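Local structure of carboxyvinyl-carboxyphosphonate phosphorylmutase (Bacillus anthracis, 4IQD) at residues E145-Q148 with K149-I153; N19-R22 with A23-A27. The protein belongs to the phosphoenolpyruvate phosphomutase family of TIM-barrel enzymes and binds pyruvic acid in a pocket of the barrel. All blocks are in the same frame, centred on the assembly; numbering follows the deposited sequence.

Overall arrangement
Both contacts are local, each lying between successive turns of one helix, and along the chain contact 2 (19-22 with 23-27) comes before contact 1 (145-148 with 149-153). Contact 2 sits on helix 14-26, which precedes strand 31-34, whereas contact 1 sits on helix 143-156, the helical link between strands 120-124 and 161-166. Their centres are about 23 Å apart and their nearest atoms about 11 Å, so they do not touch. What relates them is the TIM barrel: side chains from both reach strand 161-166, helix 143-156 packing on the outside of the barrel and helix 14-26 lying against the end at which several strands begin.

Contact 1 (E145-Q148 with K149-I153); sequences ELVQ and KIKAI
Leu146 and Ile150 meet one helical turn apart: the branch point of Leu146, CG, lies 4.0 Å from the terminal methyl CD1 of Ile150, the two chains crossing at a slant. Ile150 CG1 also rests 3.3 Å from Leu146 O, because chi1 of -65° sets it beside its own backbone N and back toward the preceding turn. That same carbonyl accepts the amide of Ile150 at 2.8 Å, with a C=O...N angle of 164°. Next round the helix, Val147 O takes Lys151 N at 3.0 Å, and Val147 CG1 touches Lys151 CD at 3.7 Å; a bend at chi3 (65°) turns the rest of the exposed lysine aside from its extended course.

These turns belong to helix 143-156 of a beta-alpha-beta unit, between strands 120-124 and 161-166, the repeating element of a TIM barrel. Branched aliphatic residues suit its buried side: Leu146 and Ile150 both meet Tyr184 of helix 174-187, Leu146 reaches Ile123 and Ile150 reaches Ile162.

Lys149 CG passes 3.5 Å from Glu145 O, and the extended methylene chain of this lysine, which touches Ile123 and Val106, carries NZ to the carbonyl oxygens of Thr98 and Gly101, hydrogen-bonded to both. Glu145 turns elsewhere, its OE1 bonded to Thr142 OG1, and its OE2 stays 6.6 Å from Lys149 NZ.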
ATOM      1  N   GLU A 145     -23.032  19.152  17.766  1.00 26.65           N
ATOM      2  CA  GLU A 145     -22.870  17.787  17.303  1.00 25.49           C
ATOM      3  C   GLU A 145     -21.405  17.357  17.323  1.00 23.62           C
ATOM      4  O   GLU A 145     -21.090  16.249  17.750  1.00 20.58           O
ATOM      5  CB  GLU A 145     -23.467  17.637  15.905  1.00 32.87           C
ATOM      6  CG  GLU A 145     -24.274  16.368  15.707  1.00 40.73           C
ATOM      7  CD  GLU A 145     -25.203  16.449  14.508  1.00 47.07           C
ATOM      8  OE1 GLU A 145     -25.860  17.502  14.330  1.00 48.54           O
ATOM      9  OE2 GLU A 145     -25.270  15.463  13.742  1.00 46.70           O
ATOM     10  N   LEU A 146     -20.511  18.235  16.878  1.00 24.76           N
ATOM     11  CA  LEU A 146     -19.083  17.937  16.938  1.00 23.21           C
ATOM     12  C   LEU A 146     -18.553  18.119  18.353  1.00 24.14           C
ATOM     13  O   LEU A 146     -17.676  17.379  18.795  1.00 23.76           O
ATOM     14  CB  LEU A 146     -18.277  18.802  15.967  1.00 21.45           C
ATOM     15  CG  LEU A 146     -16.803  18.380  15.902  1.00 21.33           C
ATOM     16  CD1 LEU A 146     -16.694  16.907  15.537  1.00 22.49           C
ATOM     17  CD2 LEU A 146     -15.989  19.222  14.940  1.00 23.55           C
ATOM     18  N   VAL A 147     -19.095  19.109  19.052  1.00 25.77           N
ATOM     19  CA  VAL A 147     -18.693  19.408  20.420  1.00 25.87           C
ATOM     20  C   VAL A 147     -18.805  18.175  21.302  1.00 27.76           C
ATOM     21  O   VAL A 147     -17.880  17.841  22.040  1.00 32.62           O
ATOM     22  CB  VAL A 147     -19.538  20.559  21.009  1.00 26.17           C
ATOM     23  CG1 VAL A 147     -19.576  20.493  22.532  1.00 25.35           C
ATOM     24  CG2 VAL A 147     -19.002  21.903  20.536  1.00 26.72           C
ATOM     25  N   GLN A 148     -19.936  17.490  21.206  1.00 24.31           N
ATOM     26  CA  GLN A 148     -20.152  16.275  21.976  1.00 25.32           C
ATOM     27  C   GLN A 148     -19.166  15.179  21.587  1.00 27.32           C
ATOM     28  O   GLN A 148     -18.645  14.469  22.445  1.00 28.81           O
ATOM     29  CB  GLN A 148     -21.582  15.791  21.794  1.00 29.07           C
ATOM     30  CG  GLN A 148     -22.607  16.738  22.369  1.00 31.74           C
ATOM     31  CD  GLN A 148     -24.016  16.315  22.046  1.00 37.46           C
ATOM     32  OE1 GLN A 148     -24.275  15.737  20.992  1.00 39.06           O
ATOM     33  NE2 GLN A 148     -24.940  16.595  22.956  1.00 41.70           N
ATOM     34  N   LYS A 149     -18.905  15.050  20.291  1.00 26.86           N
ATOM     35  CA  LYS A 149     -17.951  14.065  19.802  1.00 18.25           C
ATOM     36  C   LYS A 149     -16.548  14.317  20.345  1.00 20.69           C
ATOM     37  O   LYS A 149     -15.839  13.381  20.709  1.00 21.24           O
ATOM     38  CB  LYS A 149     -17.926  14.043  18.276  1.00 20.28           C
ATOM     39  CG  LYS A 149     -19.134  13.374  17.653  1.00 25.30           C
ATOM     40  CD  LYS A 149     -18.930  13.139  16.168  1.00 27.59           C
ATOM     41  CE  LYS A 149     -19.979  12.188  15.620  1.00 30.14           C
ATOM     42  NZ  LYS A 149     -19.731  11.831  14.197  1.00 32.94           N
ATOM     43  N   ILE A 150     -16.152  15.584  20.395  1.00 17.78           N
ATOM     44  CA  ILE A 150     -14.848  15.954  20.926  1.00 17.63           C
ATOM     45  C   ILE A 150     -14.776  15.618  22.410  1.00 22.40           C
ATOM     46  O   ILE A 150     -13.780  15.077  22.889  1.00 23.02           O
ATOM     47  CB  ILE A 150     -14.560  17.448  20.695  1.00 18.71           C
ATOM     48  CG1 ILE A 150     -14.455  17.733  19.195  1.00 20.22           C
ATOM     49  CG2 ILE A 150     -13.290  17.869  21.403  1.00 18.57           C
ATOM     50  CD1 ILE A 150     -14.294  19.194  18.848  1.00 16.97           C
ATOM     51  N   LYS A 151     -15.853  15.924  23.126  1.00 25.34           N
ATOM     52  CA  LYS A 151     -15.960  15.606  24.546  1.00 25.10           C
ATOM     53  C   LYS A 151     -15.880  14.107  24.776  1.00 24.19           C
ATOM     54  O   LYS A 151     -15.318  13.656  25.774  1.00 25.16           O
ATOM     55  CB  LYS A 151     -17.272  16.145  25.118  1.00 30.44           C
ATOM     56  CG  LYS A 151     -17.340  17.659  25.207  1.00 31.35           C
ATOM     57  CD  LYS A 151     -18.772  18.156  25.332  1.00 33.02           C
ATOM     58  CE  LYS A 151     -19.426  17.714  26.629  1.00 34.06           C
ATOM     59  NZ  LYS A 151     -20.786  18.316  26.772  1.00 35.63           N
ATOM     60  N   ALA A 152     -16.450  13.341  23.850  1.00 23.99           N
ATOM     61  CA  ALA A 152     -16.374  11.886  23.904  1.00 24.24           C
ATOM     62  C   ALA A 152     -14.926  11.415  23.824  1.00 25.00           C
ATOM     63  O   ALA A 152     -14.510  10.513  24.552  1.00 23.74           O
ATOM     64  CB  ALA A 152     -17.194  11.274  22.789  1.00 23.70           C
ATOM     65  N   ILE A 153     -14.156  12.034  22.937  1.00 23.82           N
ATOM     66  CA  ILE A 153     -12.746  11.700  22.803  1.00 24.25           C
ATOM     67  C   ILE A 153     -11.961  12.063  24.060  1.00 25.84           C
ATOM     68  O   ILE A 153     -11.260  11.219  24.612  1.00 28.66           O
ATOM     69  CB  ILE A 153     -12.120  12.380  21.581  1.00 17.99           C
ATOM     70  CG1 ILE A 153     -12.834  11.930  20.308  1.00 19.97           C
ATOM     71  CG2 ILE A 153     -10.646  12.051  21.491  1.00 17.96           C
ATOM     72  CD1 ILE A 153     -12.288  12.551  19.050  1.00 21.16           C
TER

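Contact 2 (N19-R22 with A23-A27); sequences NRFR and ALVEA
With chi1 at -175°, Phe21 swings its ring beside its own carbonyl carbon and forward along the helix, while in Val25 a chi1 of 165° puts CG1 opposite the backbone N and leaves CG2 next to it, facing the preceding turn. The two groups therefore converge: Phe21 CE2 stands 3.9 Å from Val25 CG2, the methyl approaching the ring at a slant. The same methyl rests on Phe21 O, which also accepts the amide of Val25 at 3.0 Å, so a flat aromatic and a beta-branched residue fill successive turns of the buried side.

Arg22 and Glu26 run side by side and point the same way. Their contact is aliphatic, CG to CG at 4.0 Å, and although the guanidinium and carboxylate planes are only 21° apart, Arg22 NH1 and Glu26 OE1 remain 4.3 Å from each other, too far apart for a salt bridge. Their opposite charges probably still attract along this more open flank, where long, flexible side chains can reach water. Backbone bonds hold the spacing: Glu26 N to Arg22 O measures 2.9 Å, and Leu24 N to Arg20 O is as short. Leu24 CG packs close beside Arg20 O, 3.1 Å away. Helical geometry ends at Ala27, whose N makes a weak hydrogen bond to Ala23 O.

Beyond the helix, Arg20 NH1 bonds to Asp89 O, and Arg22 NH2 has a long, weak ion pair with Asp190. Phe21 makes an edge-to-face pair with Tyr161 and also meets Pro91, Ala119 and Ile33, while Leu24 touches Leu31 and Val25 touches Pro213. Most of these residues begin or just precede barrel strands, placing helix 14-26 across the end of the barrel at which strands such as 31-34, 92-95, 120-124 and 161-166 start.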
ATOM      1  N   ASN A  19       2.640  13.393  23.106  1.00 24.38           N
ATOM      2  CA  ASN A  19       3.350  14.518  23.690  1.00 25.08           C
ATOM      3  C   ASN A  19       4.458  15.013  22.774  1.00 24.31           C
ATOM      4  O   ASN A  19       4.708  16.212  22.689  1.00 26.33           O
ATOM      5  CB  ASN A  19       3.916  14.147  25.059  1.00 30.98           C
ATOM      6  CG  ASN A  19       2.833  13.786  26.054  1.00 34.48           C
ATOM      7  OD1 ASN A  19       1.746  14.360  26.041  1.00 37.31           O
ATOM      8  ND2 ASN A  19       3.124  12.826  26.921  1.00 36.77           N
ATOM      9  N   ARG A  20       5.115  14.082  22.089  1.00 25.75           N
ATOM     10  CA  ARG A  20       6.159  14.434  21.138  1.00 24.02           C
ATOM     11  C   ARG A  20       5.538  15.239  20.013  1.00 23.10           C
ATOM     12  O   ARG A  20       6.091  16.243  19.576  1.00 25.95           O
ATOM     13  CB  ARG A  20       6.829  13.184  20.568  1.00 29.15           C
ATOM     14  CG  ARG A  20       8.011  13.485  19.655  1.00 35.18           C
ATOM     15  CD  ARG A  20       8.400  12.287  18.791  1.00 39.70           C
ATOM     16  NE  ARG A  20       8.914  11.154  19.558  1.00 41.04           N
ATOM     17  CZ  ARG A  20       9.315  10.004  19.019  1.00 41.49           C
ATOM     18  NH1 ARG A  20       9.263   9.828  17.706  1.00 36.32           N
ATOM     19  NH2 ARG A  20       9.767   9.028  19.795  1.00 44.15           N
ATOM     20  N   PHE A  21       4.375  14.787  19.558  1.00 23.10           N
ATOM     21  CA  PHE A  21       3.612  15.475  18.527  1.00 24.04           C
ATOM     22  C   PHE A  21       3.259  16.888  18.967  1.00 24.61           C
ATOM     23  O   PHE A  21       3.452  17.848  18.219  1.00 23.49           O
ATOM     24  CB  PHE A  21       2.333  14.696  18.213  1.00 22.85           C
ATOM     25  CG  PHE A  21       1.538  15.268  17.080  1.00 25.16           C
ATOM     26  CD1 PHE A  21       1.827  14.923  15.773  1.00 23.37           C
ATOM     27  CD2 PHE A  21       0.494  16.148  17.320  1.00 26.53           C
ATOM     28  CE1 PHE A  21       1.096  15.445  14.726  1.00 27.73           C
ATOM     29  CE2 PHE A  21      -0.241  16.673  16.278  1.00 28.74           C
ATOM     30  CZ  PHE A  21       0.059  16.323  14.979  1.00 29.36           C
ATOM     31  N   ARG A  22       2.735  17.004  20.183  1.00 26.81           N
ATOM     32  CA  ARG A  22       2.385  18.300  20.744  1.00 23.19           C
ATOM     33  C   ARG A  22       3.596  19.219  20.758  1.00 25.95           C
ATOM     34  O   ARG A  22       3.511  20.377  20.358  1.00 28.69           O
ATOM     35  CB  ARG A  22       1.839  18.152  22.162  1.00 24.81           C
ATOM     36  CG  ARG A  22       1.608  19.484  22.858  1.00 23.78           C
ATOM     37  CD  ARG A  22       1.115  19.305  24.282  1.00 23.23           C
ATOM     38  NE  ARG A  22      -0.138  18.561  24.349  1.00 23.79           N
ATOM     39  CZ  ARG A  22      -1.336  19.094  24.139  1.00 23.46           C
ATOM     40  NH1 ARG A  22      -1.452  20.380  23.836  1.00 25.79           N
ATOM     41  NH2 ARG A  22      -2.422  18.340  24.226  1.00 25.07           N
ATOM     42  N   ALA A  23       4.720  18.688  21.223  1.00 27.03           N
ATOM     43  CA  ALA A  23       5.976  19.422  21.219  1.00 28.82           C
ATOM     44  C   ALA A  23       6.252  19.966  19.830  1.00 24.67           C
ATOM     45  O   ALA A  23       6.501  21.160  19.663  1.00 26.25           O
ATOM     46  CB  ALA A  23       7.113  18.516  21.664  1.00 32.00           C
ATOM     47  N   LEU A  24       6.186  19.078  18.841  1.00 23.67           N
ATOM     48  CA  LEU A  24       6.420  19.433  17.446  1.00 23.86           C
ATOM     49  C   LEU A  24       5.547  20.606  17.019  1.00 25.72           C
ATOM     50  O   LEU A  24       5.983  21.482  16.272  1.00 27.41           O
ATOM     51  CB  LEU A  24       6.138  18.235  16.538  1.00 22.78           C
ATOM     52  CG  LEU A  24       7.006  16.986  16.681  1.00 19.91           C
ATOM     53  CD1 LEU A  24       6.510  15.905  15.746  1.00 22.43           C
ATOM     54  CD2 LEU A  24       8.451  17.314  16.404  1.00 20.23           C
ATOM     55  N   VAL A  25       4.314  20.616  17.506  1.00 25.49           N
ATOM     56  CA  VAL A  25       3.376  21.679  17.191  1.00 24.29           C
ATOM     57  C   VAL A  25       3.783  22.985  17.860  1.00 30.24           C
ATOM     58  O   VAL A  25       3.906  24.017  17.202  1.00 31.93           O
ATOM     59  CB  VAL A  25       1.956  21.303  17.633  1.00 22.65           C
ATOM     60  CG1 VAL A  25       1.061  22.524  17.641  1.00 26.28           C
ATOM     61  CG2 VAL A  25       1.396  20.229  16.726  1.00 26.00           C
ATOM     62  N   GLU A  26       4.014  22.926  19.168  1.00 30.94           N
ATOM     63  CA  GLU A  26       4.346  24.111  19.950  1.00 32.83           C
ATOM     64  C   GLU A  26       5.691  24.713  19.543  1.00 34.14           C
ATOM     65  O   GLU A  26       6.016  25.841  19.917  1.00 32.92           O
ATOM     66  CB  GLU A  26       4.353  23.774  21.443  1.00 38.17           C
ATOM     67  CG  GLU A  26       3.086  23.085  21.938  1.00 41.54           C
ATOM     68  CD  GLU A  26       1.869  23.995  21.925  1.00 45.24           C
ATOM     69  OE1 GLU A  26       0.745  23.483  21.736  1.00 45.00           O
ATOM     70  OE2 GLU A  26       2.033  25.219  22.125  1.00 47.13           O
ATOM     71  N   ALA A  27       6.463  23.953  18.772  1.00 36.66           N
ATOM     72  CA  ALA A  27       7.780  24.383  18.321  1.00 35.76           C
ATOM     73  C   ALA A  27       7.725  25.685  17.532  1.00 34.13           C
ATOM     74  O   ALA A  27       6.710  26.021  16.920  1.00 30.07           O
ATOM     75  CB  ALA A  27       8.440  23.292  17.495  1.00 37.68           C
TER